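Local coordinates for G-protein interacting protein 1 (Dictyostelium discoideum, PDB 5Z1N) that probably binds heterotrimeric G proteins, and binds phospholipid in its C-terminal, TNFAIP8-like helical domain, the piece described here, at residues Ile24-Val28 against Phe137-Val141. Residues are numbered along the deposited sequence; the frame is centred on the assembly and turned at random.
With PEF (di-palmitoyl-3-sn-phosphatidylethanolamine), chain B.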
# COMPACT_ATOMS: atom_id res chain seq x y z
N ILE A 24 5.92 10.13 -3.00
CA ILE A 24 6.99 9.59 -2.18
C ILE A 24 7.88 8.64 -2.99
O ILE A 24 9.12 8.69 -2.90
CB ILE A 24 6.40 8.91 -0.93
CG1 ILE A 24 5.88 9.98 0.03
CG2 ILE A 24 7.44 8.03 -0.25
CD1 ILE A 24 4.98 9.45 1.14
N ILE A 25 7.26 7.79 -3.81
CA ILE A 25 8.04 6.87 -4.64
C ILE A 25 8.94 7.64 -5.60
O ILE A 25 10.11 7.29 -5.79
CB ILE A 25 7.11 5.91 -5.41
CG1 ILE A 25 6.34 5.01 -4.44
CG2 ILE A 25 7.91 5.05 -6.38
CD1 ILE A 25 5.40 4.06 -5.14
N LYS A 26 8.40 8.70 -6.22
CA LYS A 26 9.23 9.56 -7.05
C LYS A 26 10.46 10.03 -6.29
O LYS A 26 11.59 9.96 -6.78
CB LYS A 26 8.42 10.77 -7.54
CG LYS A 26 7.59 10.54 -8.79
CD LYS A 26 7.28 11.84 -9.51
CE LYS A 26 6.47 12.78 -8.64
NZ LYS A 26 6.16 14.06 -9.35
N ARG A 27 10.25 10.50 -5.05
CA ARG A 27 11.37 11.04 -4.28
C ARG A 27 12.40 9.98 -3.93
O ARG A 27 13.60 10.28 -3.89
CB ARG A 27 10.85 11.72 -3.02
CG ARG A 27 9.97 12.94 -3.29
CD ARG A 27 10.75 14.09 -3.91
NE ARG A 27 10.81 14.01 -5.37
CZ ARG A 27 9.92 14.55 -6.19
NH1 ARG A 27 10.06 14.43 -7.50
NH2 ARG A 27 8.88 15.21 -5.71
N VAL A 28 11.98 8.74 -3.69
CA VAL A 28 12.94 7.72 -3.26
C VAL A 28 13.58 6.94 -4.40
O VAL A 28 14.66 6.36 -4.20
CB VAL A 28 12.30 6.72 -2.28
CG1 VAL A 28 11.81 7.43 -1.03
CG2 VAL A 28 11.18 5.98 -2.97
N PHE A 137 12.53 0.62 1.58
CA PHE A 137 11.70 1.77 1.22
C PHE A 137 11.34 2.58 2.46
O PHE A 137 11.47 3.81 2.48
CB PHE A 137 10.44 1.27 0.49
CG PHE A 137 9.48 2.35 0.08
CD1 PHE A 137 9.93 3.54 -0.47
CD2 PHE A 137 8.12 2.16 0.20
CE1 PHE A 137 9.03 4.52 -0.86
CE2 PHE A 137 7.22 3.13 -0.19
CZ PHE A 137 7.68 4.32 -0.72
N PHE A 138 10.92 1.89 3.53
CA PHE A 138 10.51 2.59 4.74
C PHE A 138 11.69 3.34 5.37
O PHE A 138 11.56 4.51 5.73
CB PHE A 138 9.90 1.60 5.74
CG PHE A 138 8.62 0.97 5.26
CD1 PHE A 138 7.87 1.54 4.24
CD2 PHE A 138 8.16 -0.21 5.83
CE1 PHE A 138 6.69 0.96 3.80
CE2 PHE A 138 6.98 -0.81 5.39
CZ PHE A 138 6.25 -0.22 4.38
N THR A 139 12.84 2.68 5.51
CA THR A 139 13.98 3.34 6.14
C THR A 139 14.44 4.55 5.33
O THR A 139 14.71 5.63 5.89
CB THR A 139 15.14 2.36 6.35
OG1 THR A 139 15.56 1.83 5.09
CG2 THR A 139 14.72 1.22 7.26
N LYS A 140 14.51 4.40 4.00
CA LYS A 140 14.84 5.54 3.16
C LYS A 140 13.85 6.68 3.36
O LYS A 140 14.23 7.84 3.48
CB LYS A 140 14.88 5.12 1.69
CG LYS A 140 15.11 6.27 0.71
CD LYS A 140 16.60 6.51 0.48
CE LYS A 140 16.83 7.74 -0.40
NZ LYS A 140 18.27 8.13 -0.41
N VAL A 141 12.55 6.36 3.42
CA VAL A 141 11.53 7.38 3.60
C VAL A 141 11.71 8.10 4.93
O VAL A 141 11.66 9.33 5.01
CB VAL A 141 10.13 6.76 3.47
CG1 VAL A 141 9.08 7.63 4.15
CG2 VAL A 141 9.78 6.53 2.01
C2 PEF B . -11.70 3.12 -2.29
C1 PEF B . -12.75 2.05 -2.02
N PEF B . -16.57 1.69 2.51
C3 PEF B . -11.98 4.39 -1.49
C4 PEF B . -15.41 0.58 0.70
C5 PEF B . -16.47 0.45 1.78
C10 PEF B . -9.36 2.95 -2.75
C11 PEF B . -8.03 2.27 -2.59
C12 PEF B . -6.89 3.26 -2.44
C13 PEF B . -5.65 2.50 -1.96
C14 PEF B . -4.39 3.35 -1.92
C15 PEF B . -3.33 2.61 -1.11
C16 PEF B . -1.99 3.33 -1.12
C17 PEF B . -1.07 2.81 -0.01
C18 PEF B . -1.05 1.29 0.06
C19 PEF B . 0.34 0.77 0.40
C20 PEF B . 0.93 1.45 1.63
C21 PEF B . 2.34 1.97 1.32
C22 PEF B . 2.90 2.77 2.49
C23 PEF B . 4.11 3.60 2.06
C24 PEF B . 4.74 4.30 3.25
C25 PEF B . 5.83 5.26 2.81
C30 PEF B . -10.33 4.62 0.34
C31 PEF B . -9.92 4.40 1.77
C32 PEF B . -8.92 3.25 1.85
C33 PEF B . -9.59 1.91 1.57
C34 PEF B . -8.59 0.92 1.00
C35 PEF B . -9.19 -0.48 0.90
C36 PEF B . -8.48 -1.31 -0.16
C37 PEF B . -8.73 -2.81 0.03
C38 PEF B . -8.17 -3.60 -1.15
C39 PEF B . -7.23 -4.71 -0.68
C40 PEF B . -6.71 -5.54 -1.85
C41 PEF B . -5.92 -4.70 -2.85
C42 PEF B . -4.67 -4.09 -2.22
C43 PEF B . -3.80 -3.42 -3.28
C44 PEF B . -2.57 -2.77 -2.68
C45 PEF B . -1.62 -2.31 -3.76
O4 PEF B . -9.55 3.79 -3.61
O5 PEF B . -9.59 5.19 -0.45
O2 PEF B . -10.45 2.60 -1.85
O3 PEF B . -11.61 4.14 -0.14
O1P PEF B . -16.46 2.48 -2.33
O2P PEF B . -14.99 0.34 -1.95
O3P PEF B . -14.00 2.66 -1.71
O4P PEF B . -15.62 1.79 -0.04
P PEF B . -15.34 1.77 -1.62
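Phe137 turns its CG away from the backbone N (chi1 179°), which carries the ring across to helix 12-28, where the rotamer of Val28 sets CG2 against the ring and CG1 against Val141 and Lys140. Here two helices of the all-helical TNFAIP8-like fold cross nearly perpendicularly, their local axes at 84° and 10.7 Å apart. At that spacing a flat, wide ring can reach Ile24, Ile25 and Val28 at once. Val28 CG2 lies close to the ring plane at its edge, 3.3 Å from Phe137 CE1, a tight approach. Ile24 and Ile25 come to the ring obliquely, through CG2 and CG1 respectively, both against CZ; Ile24 CG2 is 3.7 Å from Phe137 CZ. The other edge carbon, CE2, meets the lipid: Phe137 CE2 stands 3.9 Å from C23 of the bound phosphatidylethanolamine, so the same side chain joins the helix packing to the end of an acyl-chain pocket, which Phe138 also lines. Replacing Phe137 by an alanine would remove the ring and is likely to leave Val28, Ile24, Ile25 and the acyl chain's end without their common partner. Lys140 suits the margin: its aliphatic CG rests on Val28 while NZ forms a salt bridge with Asp144. Where the backbones are nearest, CA of Val28 and CA of Val141 being 7.0 Å apart, compact, branched Val141 fits, its CG2 lying 3.6 Å from Ile24 CG2 and 3.8 Å from Val28 CG1.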